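Local coordinates for protein RmpA (Streptococcus mutans, PDB 3BJV) that probably serves as the IIA component of a phosphoenolpyruvate-dependent phosphotransferase system that phosphorylates ascorbate while it is carried into the cell, at residues A[5-10]-A[139-144]; A[20-25]-A[46-51]; A[27-32]-A[100-105]; A[57-62]-A[89-94]; A[121-126]-A[130-135]. One frame throughout, in Å; residues are numbered along the deposited sequence.

Contact 1: A[5-10]-A[139-144]; sequences QAFKEN and EEVLAM
Phe7 and Leu142 each hold CG opposite their own carbonyl carbon, with chi1 of -74° and -63°. From these positions the two side chains slide past each other in opposite directions. They meet beside the phenyl ring, not over it. Leu142 CD2 sits at the ring edge, close to the ring plane, 4.1 Å from Phe7 CD2. One carbon further round, Phe7 CE2 is 4.2 Å from Val141 CG1, which comes in at a slant. The second leucine methyl turns to the aliphatic part of a lysine, with Leu142 CD1 4.5 Å from Lys8 CG. No hydrogen bond crosses this contact.

Helices 3-10 and 138-147, the first and the last of the chain, are brought together here. Their short segments run nearly antiparallel at 161°, with axes 11.1 Å apart, and only side chains bridge the gap. The fold is an alpha/beta three-layer sandwich, and both helices lie against its sheet. Phe7 and Val141 share Ile13 of strand 13-17. Phe7 also packs on Phe80 and Leu82 of strand 79-85, while Val141 reaches Leu15.

On the side of helix 3-10 turned from the last helix, Asn10 ND2 donates to Ala6 O at 2.9 Å. The same oxygen takes the Asn10 backbone N-H from the opposite face of its plane. Asn10 OD1 is hydrogen-bonded to Ser36 OG, which leaves the amide held at both ends.

Contact 2: A[20-25]-A[46-51]; sequences KDWKEA and AIIEST
Trp22 and Thr51 make the closest apolar meeting between segments 20-25 and 46-51. The threonine methyl comes to the six-membered part of the indole at a slant. Thr51 CG2 is 3.4 Å from both Trp22 CZ3 and Trp22 CH2. Ile48 sits beside it, with its CG2 4.3 Å from Trp22 CH2, and its carbonyl oxygen lies at the ring edge. The other Ile48 branch runs across the lysine stem at about a right angle, with Ile48 CD1 3.8 Å from Lys23 CB. That stem also covers the indole: Lys23 CG stands 3.6 Å above the Trp22 ring plane, over its centre.

No hydrogen bond crosses between the two segments; those nearby serve the helices themselves. Asp21 is the N-cap of helix 22-36, and its OD1 accepts from Glu24 N at 2.8 Å in an almost straight bond of 175°. Thr51 OG1 stands beside its own backbone N, chi1 -61°, and donates to Ile47 O at 2.7 Å. The hydroxyl comes from above the carbonyl plane, and Thr51 N reaches the same oxygen from the opposite face. Thr51 OG1 has a second partner in Tyr58 OH.

The ion pair from Lys23 NZ to Glu52 of helix 42-54 is long and weak. With the Thr51 hydroxyl occupied on its own helix and by Tyr58, the methyl is the group offered to the indole, and the two helices meet here through apolar surface.

Contact 3: A[27-32]-A[100-105]; sequences KLSVTP and LLALAA
Ser29 and Ala102 lie at the centre of this buried contact, with their CA atoms 5.7 Å apart. The alanine methyl faces the helix backbone: Ala102 CB is 3.4 Å from Ser29 O and 3.8 Å from Ser29 OG. The serine also touches Leu100, two residues before Ala102, which also points to the helix, with Ser29 CB 3.9 Å from Leu100 CB. Val30 adds one branch from the side, and its CG2 is 4.3 Å from Ala102 CB. No hydrogen bond joins the two segments.

A second layer of bonds sets these groups. Ser29 OG lies between its backbone N and carbonyl carbon, chi1 71°, and from there it is hydrogen-bonded to Val26 O one turn earlier. Ser29 O is hydrogen-bonded to Ser81 OG on strand 79-85. That strand pairs antiparallel with strand 96-104, and backbone bonds tie Ala102 to Ser81 and Leu100 to Val83.

Further out, helix 22-36 is kinked at Pro32, whose N has no bond to the preceding turn. Just before the kink, Lys27 O gathers Thr31 N, Val30 N and the hydroxyl Thr31 OG1. The hydroxyl lies 3.2 Å from Lys27 O, above the carbonyl plane. Val30 rests on Ile47 of helix 42-54.

This is a helix lying on a central strand of the three-layer sandwich. Small residues allow the backbones to come close. The Ser29 hydroxyl and carbonyl both find partners other than the facing segment, and what Ala102 brings to them is a methyl.

Contact 4: A[57-62]-A[89-94]; sequences YYILMP and VTFTDG
Phe91 starts a type I beta turn closed by Gly94 N to Phe91 O at 3.1 Å, and it faces Ile59 of an irregular loop with 9.2 Å between their CA atoms. Tyr58 and Phe91 cross at about a right angle and meet at their ring edges. Tyr58 OH is 3.5 Å from Phe91 CE2, and Tyr58 CE1 is 3.7 Å from the same Phe91 CE2. The Tyr58 ring leaves its backbone in the crowded position, chi1 42°, and its opposite flank stands T-shaped on the face of Tyr57. Its hydroxyl is hydrogen-bonded to Thr51 OG1, which fixes the outer end of the ring.

Ile59 supplies the other half. Its CD1 comes slantwise to the root of the phenyl group and is 3.8 Å from Phe91 CG. The same methyl passes 4.2 Å from Asp93 OD1. That carboxylate oxygen accepts from Lys95 N just beyond the turn.

Around the pair, Phe91 also meets the Trp22 ring and Val26 of helix 22-36. Tyr58 leans on Ile47 of helix 42-54. Ile59 and Phe91 both touch Val97 of strand 96-104, and beyond them Leu60 and Pro62 pack on the second subunit.

Contact 5: A[121-126]-A[130-135]; sequences ALFELD and ERLVNC
Phe123 and Leu132 face each other across the short loop between two successive helices, 108-123 and 128-133, of the alpha/beta sandwich. The apolar part of the contact centres on one methyl. Leu132 CD1 is 3.7 Å from Phe123 CE1 and comes to the ring obliquely, with the two side chains crossing at about a right angle. Leu122 adds a looser touch, with its CG 4.5 Å from Leu132 CD1. Behind them lies the sheet, since Leu122 and Phe123 both pack on Leu101 of strand 96-104. Leu132 also touches Met144 of helix 138-147.

The polar part belongs to Arg131. Its chain bends at chi3 (59°), and the guanidinium ends beside Leu125 and Asp126 O. Leu125 CB approaches the group obliquely, 3.8 Å from Arg131 NH1. Arg131 NH2 forms a salt bridge with Glu147, so the guanidinium spans from the loop to the last helix.

On the outer side, Glu124 OE2 is hydrogen-bonded to Tyr153 OH of the second subunit. It also lies close to OE2 of that subunit's Glu124, which may raise its proton affinity.

Within the connection, Phe123 O is hydrogen-bonded to Ser128 OG. One hydrogen bond joins the two segments. Arg131 NH1 donates to Asp126 O at 3.3 Å, long but straight at 177°, with the oxygen in the guanidinium plane and the nitrogen in the carbonyl plane.

From the N terminus, contact 1 opens on helix 3-10 and closes only at helix 138-147, so it encloses the other four. Contact 2 joins the successive helices 22-36 and 42-54. Contact 3 starts further along helix 22-36, before contact 2 has closed, so these two cross; it ends on strand 96-104. Contact 4 opens and closes within contact 3, tying the loop before strand 63-65 to the turn after strand 88-90. Contact 5 follows as a short local closure between helices 108-123 and 128-133. Leu101 links contacts 3 and 5, and Met144 links contacts 1 and 5. Contacts 1 and 2 lie on opposite sides of the chain's centre, their own centres 24 Å apart.

Contact 1: A[5-10]-A[139-144]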
# COMPACT_ATOMS: atom_id res chain seq x y z
N GLN A 5 8.43 17.43 -4.30
CA GLN A 5 7.76 18.48 -4.99
C GLN A 5 6.40 18.77 -4.39
O GLN A 5 6.04 19.94 -4.28
CB GLN A 5 7.72 18.13 -6.47
CG GLN A 5 6.48 18.50 -7.19
CD GLN A 5 6.67 19.66 -8.13
OE1 GLN A 5 6.67 19.49 -9.38
NE2 GLN A 5 6.84 20.87 -7.55
N ALA A 6 5.64 17.75 -3.97
CA ALA A 6 4.41 17.96 -3.20
C ALA A 6 4.67 18.76 -1.91
O ALA A 6 3.98 19.75 -1.60
CB ALA A 6 3.74 16.62 -2.86
N PHE A 7 5.66 18.32 -1.15
CA PHE A 7 6.04 19.01 0.07
C PHE A 7 6.36 20.48 -0.19
O PHE A 7 5.91 21.29 0.53
CB PHE A 7 7.27 18.37 0.71
CG PHE A 7 7.00 17.08 1.40
CD1 PHE A 7 5.71 16.74 1.83
CD2 PHE A 7 8.06 16.20 1.66
CE1 PHE A 7 5.48 15.57 2.47
CE2 PHE A 7 7.84 14.99 2.34
CZ PHE A 7 6.53 14.67 2.74
N LYS A 8 7.20 20.78 -1.19
CA LYS A 8 7.57 22.15 -1.51
C LYS A 8 6.39 22.99 -1.97
O LYS A 8 6.15 24.06 -1.44
CB LYS A 8 8.60 22.20 -2.63
CG LYS A 8 9.86 21.44 -2.39
CD LYS A 8 10.92 21.97 -3.36
CE LYS A 8 11.84 20.89 -3.94
NZ LYS A 8 12.77 21.48 -4.98
N GLU A 9 5.66 22.49 -2.98
CA GLU A 9 4.53 23.21 -3.55
C GLU A 9 3.46 23.44 -2.49
O GLU A 9 2.81 24.50 -2.51
CB GLU A 9 3.88 22.41 -4.67
CG GLU A 9 4.37 22.57 -6.06
CD GLU A 9 3.65 21.56 -7.03
OE1 GLU A 9 2.60 20.90 -6.64
OE2 GLU A 9 4.15 21.43 -8.19
N ASN A 10 3.21 22.46 -1.62
CA ASN A 10 2.10 22.62 -0.65
C ASN A 10 2.49 23.27 0.67
O ASN A 10 1.63 23.49 1.51
CB ASN A 10 1.40 21.30 -0.41
CG ASN A 10 0.63 20.85 -1.63
OD1 ASN A 10 -0.42 21.35 -1.89
ND2 ASN A 10 1.17 19.90 -2.38
N GLU A 139 14.13 21.38 4.74
CA GLU A 139 15.32 20.93 3.99
C GLU A 139 15.94 19.62 4.50
O GLU A 139 16.39 18.79 3.72
CB GLU A 139 16.40 22.03 3.93
CG GLU A 139 16.13 23.19 2.95
CD GLU A 139 14.76 23.89 3.15
OE1 GLU A 139 14.48 24.41 4.27
OE2 GLU A 139 13.97 23.92 2.18
N GLU A 140 15.93 19.43 5.81
CA GLU A 140 16.39 18.17 6.41
C GLU A 140 15.58 16.95 6.05
O GLU A 140 16.16 15.90 5.79
CB GLU A 140 16.48 18.29 7.95
CG GLU A 140 17.64 19.09 8.35
CD GLU A 140 17.64 19.46 9.83
OE1 GLU A 140 17.46 18.59 10.72
OE2 GLU A 140 17.88 20.65 10.10
N VAL A 141 14.24 17.10 6.07
CA VAL A 141 13.32 16.07 5.69
C VAL A 141 13.50 15.71 4.23
O VAL A 141 13.51 14.53 3.88
CB VAL A 141 11.81 16.44 5.95
CG1 VAL A 141 10.85 15.39 5.29
CG2 VAL A 141 11.52 16.53 7.38
N LEU A 142 13.59 16.72 3.39
CA LEU A 142 13.84 16.53 1.94
C LEU A 142 15.19 15.86 1.69
O LEU A 142 15.29 15.02 0.80
CB LEU A 142 13.79 17.85 1.19
CG LEU A 142 12.50 18.63 1.18
CD1 LEU A 142 12.80 20.01 0.64
CD2 LEU A 142 11.47 17.93 0.31
N ALA A 143 16.23 16.17 2.47
CA ALA A 143 17.46 15.37 2.31
C ALA A 143 17.18 13.86 2.54
O ALA A 143 17.59 13.02 1.72
CB ALA A 143 18.60 15.89 3.19
N MET A 144 16.42 13.52 3.59
CA MET A 144 15.90 12.15 3.74
C MET A 144 15.09 11.60 2.57
O MET A 144 15.25 10.45 2.20
CB MET A 144 15.07 12.02 5.00
CG MET A 144 15.93 12.05 6.25
SD MET A 144 14.96 11.86 7.77
CE MET A 144 14.34 10.18 7.65

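Contact 2: A[20-25]-A[46-51]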
# COMPACT_ATOMS: atom_id res chain seq x y z
N LYS A 20 -2.73 17.11 21.53
CA LYS A 20 -3.11 16.46 22.77
C LYS A 20 -3.70 15.11 22.48
O LYS A 20 -3.68 14.22 23.33
CB LYS A 20 -4.11 17.31 23.58
CG LYS A 20 -3.41 18.39 24.43
CD LYS A 20 -4.37 19.51 24.84
CE LYS A 20 -3.71 20.43 25.88
NZ LYS A 20 -4.62 21.57 26.13
N ASP A 21 -4.25 14.96 21.28
CA ASP A 21 -4.91 13.68 21.01
C ASP A 21 -4.85 13.37 19.53
O ASP A 21 -4.30 14.16 18.73
CB ASP A 21 -6.37 13.70 21.54
CG ASP A 21 -7.22 14.75 20.83
OD1 ASP A 21 -7.07 14.98 19.62
OD2 ASP A 21 -8.05 15.37 21.48
N TRP A 22 -5.44 12.24 19.17
CA TRP A 22 -5.38 11.78 17.82
C TRP A 22 -6.13 12.66 16.81
O TRP A 22 -5.67 12.80 15.65
CB TRP A 22 -5.78 10.31 17.72
CG TRP A 22 -7.24 10.00 17.83
CD1 TRP A 22 -7.90 9.60 18.96
CD2 TRP A 22 -8.23 10.04 16.77
NE1 TRP A 22 -9.24 9.43 18.68
CE2 TRP A 22 -9.47 9.67 17.35
CE3 TRP A 22 -8.19 10.36 15.39
CZ2 TRP A 22 -10.67 9.57 16.60
CZ3 TRP A 22 -9.37 10.29 14.65
CH2 TRP A 22 -10.61 9.92 15.28
N LYS A 23 -7.24 13.27 17.25
CA LYS A 23 -8.07 14.08 16.35
C LYS A 23 -7.34 15.37 16.01
O LYS A 23 -7.39 15.82 14.88
CB LYS A 23 -9.43 14.43 16.96
CG LYS A 23 -10.29 13.23 17.35
CD LYS A 23 -11.72 13.64 17.56
CE LYS A 23 -12.65 12.44 17.83
NZ LYS A 23 -12.91 12.32 19.31
N GLU A 24 -6.66 15.94 17.01
CA GLU A 24 -5.79 17.07 16.79
C GLU A 24 -4.60 16.75 15.89
O GLU A 24 -4.27 17.52 15.00
CB GLU A 24 -5.28 17.68 18.07
CG GLU A 24 -4.24 18.75 17.73
CD GLU A 24 -4.35 19.99 18.57
OE1 GLU A 24 -4.19 19.86 19.82
OE2 GLU A 24 -4.61 21.08 17.96
N ALA A 25 -3.96 15.62 16.12
CA ALA A 25 -2.81 15.19 15.32
C ALA A 25 -3.26 15.12 13.85
O ALA A 25 -2.61 15.63 12.95
CB ALA A 25 -2.32 13.83 15.83
N ALA A 46 -14.09 13.87 7.02
CA ALA A 46 -14.11 12.49 6.51
C ALA A 46 -13.13 11.54 7.18
O ALA A 46 -13.46 10.38 7.43
CB ALA A 46 -13.93 12.44 5.00
N ILE A 47 -11.91 12.01 7.46
CA ILE A 47 -10.85 11.16 8.00
C ILE A 47 -11.30 10.81 9.38
O ILE A 47 -11.24 9.65 9.77
CB ILE A 47 -9.44 11.86 7.98
CG1 ILE A 47 -8.85 11.83 6.58
CG2 ILE A 47 -8.44 11.13 8.82
CD1 ILE A 47 -7.79 12.96 6.37
N ILE A 48 -11.81 11.82 10.11
CA ILE A 48 -12.27 11.63 11.48
C ILE A 48 -13.46 10.72 11.57
O ILE A 48 -13.45 9.79 12.35
CB ILE A 48 -12.50 13.00 12.24
CG1 ILE A 48 -11.14 13.69 12.53
CG2 ILE A 48 -13.29 12.79 13.51
CD1 ILE A 48 -11.21 14.70 13.57
N GLU A 49 -14.50 10.99 10.79
CA GLU A 49 -15.64 10.06 10.71
C GLU A 49 -15.29 8.65 10.30
O GLU A 49 -15.83 7.72 10.89
CB GLU A 49 -16.76 10.58 9.79
CG GLU A 49 -17.31 11.90 10.26
CD GLU A 49 -17.82 11.82 11.68
OE1 GLU A 49 -18.76 11.03 11.85
OE2 GLU A 49 -17.29 12.50 12.62
N SER A 50 -14.41 8.49 9.30
CA SER A 50 -13.95 7.13 8.93
C SER A 50 -13.17 6.44 10.02
O SER A 50 -13.31 5.25 10.23
CB SER A 50 -13.11 7.17 7.67
OG SER A 50 -13.95 7.56 6.60
N THR A 51 -12.35 7.18 10.73
CA THR A 51 -11.57 6.67 11.81
C THR A 51 -12.48 6.20 12.96
O THR A 51 -12.26 5.08 13.49
CB THR A 51 -10.58 7.72 12.32
OG1 THR A 51 -9.71 8.06 11.25
CG2 THR A 51 -9.78 7.18 13.41

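Contact 3: A[27-32]-A[100-105]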
# COMPACT_ATOMS: atom_id res chain seq x y z
N LYS A 27 -5.94 16.66 12.50
CA LYS A 27 -6.18 18.03 12.02
C LYS A 27 -4.88 18.71 11.49
O LYS A 27 -4.85 19.34 10.43
CB LYS A 27 -6.78 18.87 13.15
CG LYS A 27 -7.12 20.32 12.73
CD LYS A 27 -7.25 21.19 13.97
CE LYS A 27 -6.04 22.06 14.16
NZ LYS A 27 -6.03 22.66 15.49
N LEU A 28 -3.83 18.62 12.29
CA LEU A 28 -2.56 19.22 11.96
C LEU A 28 -2.00 18.72 10.65
O LEU A 28 -1.30 19.47 9.97
CB LEU A 28 -1.54 18.94 13.06
CG LEU A 28 -1.82 19.61 14.40
CD1 LEU A 28 -0.79 19.07 15.35
CD2 LEU A 28 -1.80 21.18 14.36
N SER A 29 -2.26 17.46 10.30
CA SER A 29 -1.62 16.91 9.11
C SER A 29 -2.35 17.28 7.81
O SER A 29 -1.80 17.23 6.72
CB SER A 29 -1.35 15.39 9.28
OG SER A 29 -2.53 14.60 9.23
N VAL A 30 -3.59 17.68 7.93
CA VAL A 30 -4.44 17.87 6.75
C VAL A 30 -4.61 19.36 6.43
O VAL A 30 -4.87 19.74 5.30
CB VAL A 30 -5.83 17.21 6.99
CG1 VAL A 30 -6.87 17.74 5.99
CG2 VAL A 30 -5.68 15.67 6.94
N THR A 31 -4.50 20.17 7.48
CA THR A 31 -4.65 21.59 7.40
C THR A 31 -3.73 22.18 6.34
O THR A 31 -4.17 22.95 5.52
CB THR A 31 -4.40 22.20 8.78
OG1 THR A 31 -5.64 22.24 9.47
CG2 THR A 31 -3.83 23.63 8.63
N PRO A 32 -2.44 21.82 6.34
CA PRO A 32 -1.60 22.39 5.26
C PRO A 32 -2.14 22.21 3.83
O PRO A 32 -1.95 23.10 3.01
CB PRO A 32 -0.23 21.72 5.47
CG PRO A 32 -0.23 21.25 6.89
CD PRO A 32 -1.66 20.98 7.28
N LEU A 100 3.18 12.01 11.11
CA LEU A 100 2.00 11.90 10.26
C LEU A 100 2.27 12.39 8.84
O LEU A 100 2.73 13.51 8.62
CB LEU A 100 0.75 12.56 10.88
CG LEU A 100 0.42 12.09 12.28
CD1 LEU A 100 0.84 13.15 13.28
CD2 LEU A 100 -1.06 11.85 12.38
N LEU A 101 2.04 11.50 7.89
CA LEU A 101 2.16 11.83 6.50
C LEU A 101 0.77 11.67 5.85
O LEU A 101 0.35 10.56 5.52
CB LEU A 101 3.25 10.97 5.85
CG LEU A 101 4.02 11.57 4.66
CD1 LEU A 101 5.31 10.74 4.40
CD2 LEU A 101 3.13 11.59 3.41
N ALA A 102 0.05 12.79 5.74
CA ALA A 102 -1.28 12.81 5.12
C ALA A 102 -1.15 12.72 3.62
O ALA A 102 -0.23 13.24 3.01
CB ALA A 102 -2.00 14.02 5.48
N LEU A 103 -2.13 12.09 3.03
CA LEU A 103 -2.04 11.66 1.68
C LEU A 103 -3.31 12.16 1.03
O LEU A 103 -4.41 11.87 1.55
CB LEU A 103 -2.04 10.11 1.72
CG LEU A 103 -2.29 9.20 0.52
CD1 LEU A 103 -1.70 9.84 -0.79
CD2 LEU A 103 -1.62 7.85 0.82
N ALA A 104 -3.19 12.88 -0.09
CA ALA A 104 -4.34 13.09 -0.98
C ALA A 104 -4.12 12.51 -2.37
O ALA A 104 -3.28 13.04 -3.13
CB ALA A 104 -4.70 14.58 -1.09
N ALA A 105 -4.89 11.47 -2.72
CA ALA A 105 -4.81 10.79 -4.02
C ALA A 105 -6.10 10.94 -4.84
O ALA A 105 -7.20 10.77 -4.31
CB ALA A 105 -4.48 9.27 -3.85

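Contact 4: A[57-62]-A[89-94]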
# COMPACT_ATOMS: atom_id res chain seq x y z
N TYR A 57 -7.20 3.13 9.81
CA TYR A 57 -6.93 2.20 8.71
C TYR A 57 -5.62 2.62 8.00
O TYR A 57 -5.43 2.33 6.83
CB TYR A 57 -8.15 2.11 7.73
CG TYR A 57 -8.72 3.48 7.38
CD1 TYR A 57 -8.35 4.15 6.21
CD2 TYR A 57 -9.56 4.16 8.30
CE1 TYR A 57 -8.85 5.43 5.91
CE2 TYR A 57 -10.03 5.44 8.03
CZ TYR A 57 -9.66 6.07 6.83
OH TYR A 57 -10.12 7.35 6.61
N TYR A 58 -4.69 3.29 8.71
CA TYR A 58 -3.54 3.91 8.02
C TYR A 58 -2.28 3.96 8.84
O TYR A 58 -1.36 4.71 8.59
CB TYR A 58 -3.91 5.30 7.53
CG TYR A 58 -4.73 6.09 8.57
CD1 TYR A 58 -4.13 6.63 9.75
CD2 TYR A 58 -6.09 6.30 8.38
CE1 TYR A 58 -4.87 7.37 10.69
CE2 TYR A 58 -6.84 7.02 9.32
CZ TYR A 58 -6.25 7.55 10.47
OH TYR A 58 -7.05 8.25 11.37
N ILE A 59 -2.20 3.13 9.85
CA ILE A 59 -1.02 3.11 10.68
C ILE A 59 -0.18 1.96 10.15
O ILE A 59 -0.27 0.86 10.67
CB ILE A 59 -1.39 2.99 12.20
CG1 ILE A 59 -2.22 4.23 12.63
CG2 ILE A 59 -0.14 2.87 13.04
CD1 ILE A 59 -2.78 4.22 13.99
N LEU A 60 0.64 2.24 9.12
CA LEU A 60 1.40 1.19 8.41
C LEU A 60 2.42 0.43 9.21
O LEU A 60 2.60 -0.78 9.02
CB LEU A 60 2.10 1.73 7.17
CG LEU A 60 1.28 1.76 5.88
CD1 LEU A 60 2.24 1.78 4.71
CD2 LEU A 60 0.18 0.64 5.74
N MET A 61 3.11 1.14 10.09
CA MET A 61 4.10 0.56 10.97
C MET A 61 4.05 1.41 12.22
O MET A 61 3.56 2.53 12.17
CB MET A 61 5.49 0.56 10.33
CG MET A 61 6.04 1.90 9.76
SD MET A 61 7.78 1.76 9.09
CE MET A 61 8.81 2.16 10.52
N PRO A 62 4.56 0.87 13.37
CA PRO A 62 4.41 1.66 14.61
C PRO A 62 5.19 2.97 14.57
O PRO A 62 6.23 3.01 13.94
CB PRO A 62 4.91 0.70 15.71
CG PRO A 62 4.84 -0.68 15.07
CD PRO A 62 5.25 -0.41 13.62
N VAL A 89 0.96 10.47 20.27
CA VAL A 89 -0.45 10.47 20.65
C VAL A 89 -0.88 9.03 20.45
O VAL A 89 -0.29 8.34 19.61
CB VAL A 89 -1.37 11.41 19.74
CG1 VAL A 89 -1.17 12.86 20.06
CG2 VAL A 89 -1.16 11.17 18.24
N THR A 90 -1.91 8.59 21.18
CA THR A 90 -2.42 7.24 21.08
C THR A 90 -3.69 7.22 20.23
O THR A 90 -4.62 7.96 20.50
CB THR A 90 -2.71 6.65 22.47
OG1 THR A 90 -1.58 6.87 23.34
CG2 THR A 90 -2.95 5.17 22.37
N PHE A 91 -3.70 6.43 19.17
CA PHE A 91 -4.93 6.24 18.38
C PHE A 91 -5.91 5.23 19.02
O PHE A 91 -5.56 4.57 20.00
CB PHE A 91 -4.59 5.85 16.93
CG PHE A 91 -4.31 7.04 16.04
CD1 PHE A 91 -3.16 7.82 16.23
CD2 PHE A 91 -5.22 7.41 15.06
CE1 PHE A 91 -2.92 8.95 15.40
CE2 PHE A 91 -4.98 8.51 14.23
CZ PHE A 91 -3.83 9.29 14.40
N THR A 92 -7.12 5.09 18.48
CA THR A 92 -8.17 4.32 19.20
C THR A 92 -7.86 2.82 19.37
O THR A 92 -8.40 2.19 20.29
CB THR A 92 -9.62 4.52 18.62
OG1 THR A 92 -9.60 4.56 17.18
CG2 THR A 92 -10.23 5.80 19.13
N ASP A 93 -6.99 2.27 18.51
CA ASP A 93 -6.61 0.84 18.57
C ASP A 93 -5.42 0.51 19.50
O ASP A 93 -4.84 -0.60 19.41
CB ASP A 93 -6.31 0.30 17.16
CG ASP A 93 -5.29 1.13 16.42
OD1 ASP A 93 -4.77 2.11 17.02
OD2 ASP A 93 -5.01 0.83 15.24
N GLY A 94 -5.04 1.50 20.33
CA GLY A 94 -3.87 1.44 21.22
C GLY A 94 -2.54 1.79 20.57
O GLY A 94 -1.50 1.68 21.19

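Contact 5: A[121-126]-A[130-135]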
# COMPACT_ATOMS: atom_id res chain seq x y z
N ALA A 121 9.35 3.69 1.05
CA ALA A 121 10.78 4.07 0.85
C ALA A 121 11.33 5.01 1.94
O ALA A 121 12.39 4.77 2.49
CB ALA A 121 10.98 4.71 -0.54
N LEU A 122 10.61 6.09 2.23
CA LEU A 122 11.00 7.05 3.29
C LEU A 122 11.15 6.36 4.66
O LEU A 122 12.23 6.47 5.30
CB LEU A 122 9.97 8.19 3.35
CG LEU A 122 10.20 9.28 4.38
CD1 LEU A 122 11.58 9.97 4.13
CD2 LEU A 122 9.04 10.33 4.29
N PHE A 123 10.11 5.61 5.06
CA PHE A 123 10.06 4.99 6.35
C PHE A 123 10.93 3.76 6.50
O PHE A 123 11.20 3.35 7.60
CB PHE A 123 8.61 4.74 6.76
CG PHE A 123 7.90 5.98 7.15
CD1 PHE A 123 8.10 6.54 8.42
CD2 PHE A 123 7.06 6.64 6.24
CE1 PHE A 123 7.45 7.72 8.77
CE2 PHE A 123 6.41 7.82 6.59
CZ PHE A 123 6.61 8.37 7.86
N GLU A 124 11.40 3.19 5.41
CA GLU A 124 12.39 2.10 5.53
C GLU A 124 13.87 2.52 5.60
O GLU A 124 14.75 1.66 5.59
CB GLU A 124 12.20 1.08 4.42
CG GLU A 124 10.86 0.34 4.58
CD GLU A 124 10.69 -0.76 3.57
OE1 GLU A 124 11.50 -0.84 2.60
OE2 GLU A 124 9.73 -1.53 3.76
N LEU A 125 14.16 3.82 5.62
CA LEU A 125 15.53 4.26 5.90
C LEU A 125 15.86 3.83 7.32
O LEU A 125 14.94 3.60 8.13
CB LEU A 125 15.59 5.77 5.80
CG LEU A 125 15.43 6.25 4.38
CD1 LEU A 125 15.34 7.79 4.33
CD2 LEU A 125 16.54 5.69 3.51
N ASP A 126 17.14 3.75 7.67
CA ASP A 126 17.44 3.38 9.06
C ASP A 126 17.03 4.43 10.07
O ASP A 126 17.22 5.59 9.84
CB ASP A 126 18.91 2.93 9.26
CG ASP A 126 18.99 1.40 9.58
OD1 ASP A 126 19.19 1.06 10.79
OD2 ASP A 126 18.77 0.55 8.63
N GLU A 130 13.03 8.03 14.16
CA GLU A 130 13.86 8.82 15.05
C GLU A 130 14.55 9.97 14.32
O GLU A 130 14.82 11.00 14.89
CB GLU A 130 14.92 7.91 15.66
CG GLU A 130 16.12 8.59 16.28
CD GLU A 130 17.11 7.56 16.91
OE1 GLU A 130 16.71 6.81 17.86
OE2 GLU A 130 18.27 7.52 16.44
N ARG A 131 14.89 9.77 13.06
CA ARG A 131 15.55 10.79 12.32
C ARG A 131 14.52 11.87 11.92
O ARG A 131 14.77 13.07 12.11
CB ARG A 131 16.32 10.19 11.15
CG ARG A 131 17.52 9.30 11.58
CD ARG A 131 18.08 8.42 10.39
NE ARG A 131 18.51 9.30 9.31
CZ ARG A 131 18.59 8.97 8.03
NH1 ARG A 131 18.27 7.75 7.61
NH2 ARG A 131 19.01 9.90 7.17
N LEU A 132 13.34 11.46 11.44
CA LEU A 132 12.24 12.42 11.10
C LEU A 132 11.86 13.37 12.24
O LEU A 132 11.73 14.59 12.04
CB LEU A 132 11.03 11.63 10.60
CG LEU A 132 11.17 11.23 9.12
CD1 LEU A 132 10.02 10.38 8.72
CD2 LEU A 132 11.20 12.48 8.29
N VAL A 133 11.75 12.78 13.44
CA VAL A 133 11.47 13.47 14.69
C VAL A 133 12.60 14.48 15.09
O VAL A 133 12.33 15.52 15.70
CB VAL A 133 11.07 12.41 15.80
CG1 VAL A 133 11.04 12.99 17.19
CG2 VAL A 133 9.68 11.79 15.49
N ASN A 134 13.86 14.19 14.77
CA ASN A 134 14.97 15.15 15.03
C ASN A 134 15.21 16.19 13.92
O ASN A 134 16.19 16.91 13.98
CB ASN A 134 16.30 14.42 15.30
CG ASN A 134 16.32 13.67 16.64
OD1 ASN A 134 15.70 14.12 17.63
ND2 ASN A 134 17.08 12.52 16.70
N CYS A 135 14.34 16.23 12.89
CA CYS A 135 14.40 17.22 11.81
C CYS A 135 13.82 18.52 12.29
O CYS A 135 12.72 18.55 12.91
CB CYS A 135 13.61 16.76 10.56
SG CYS A 135 14.53 15.60 9.51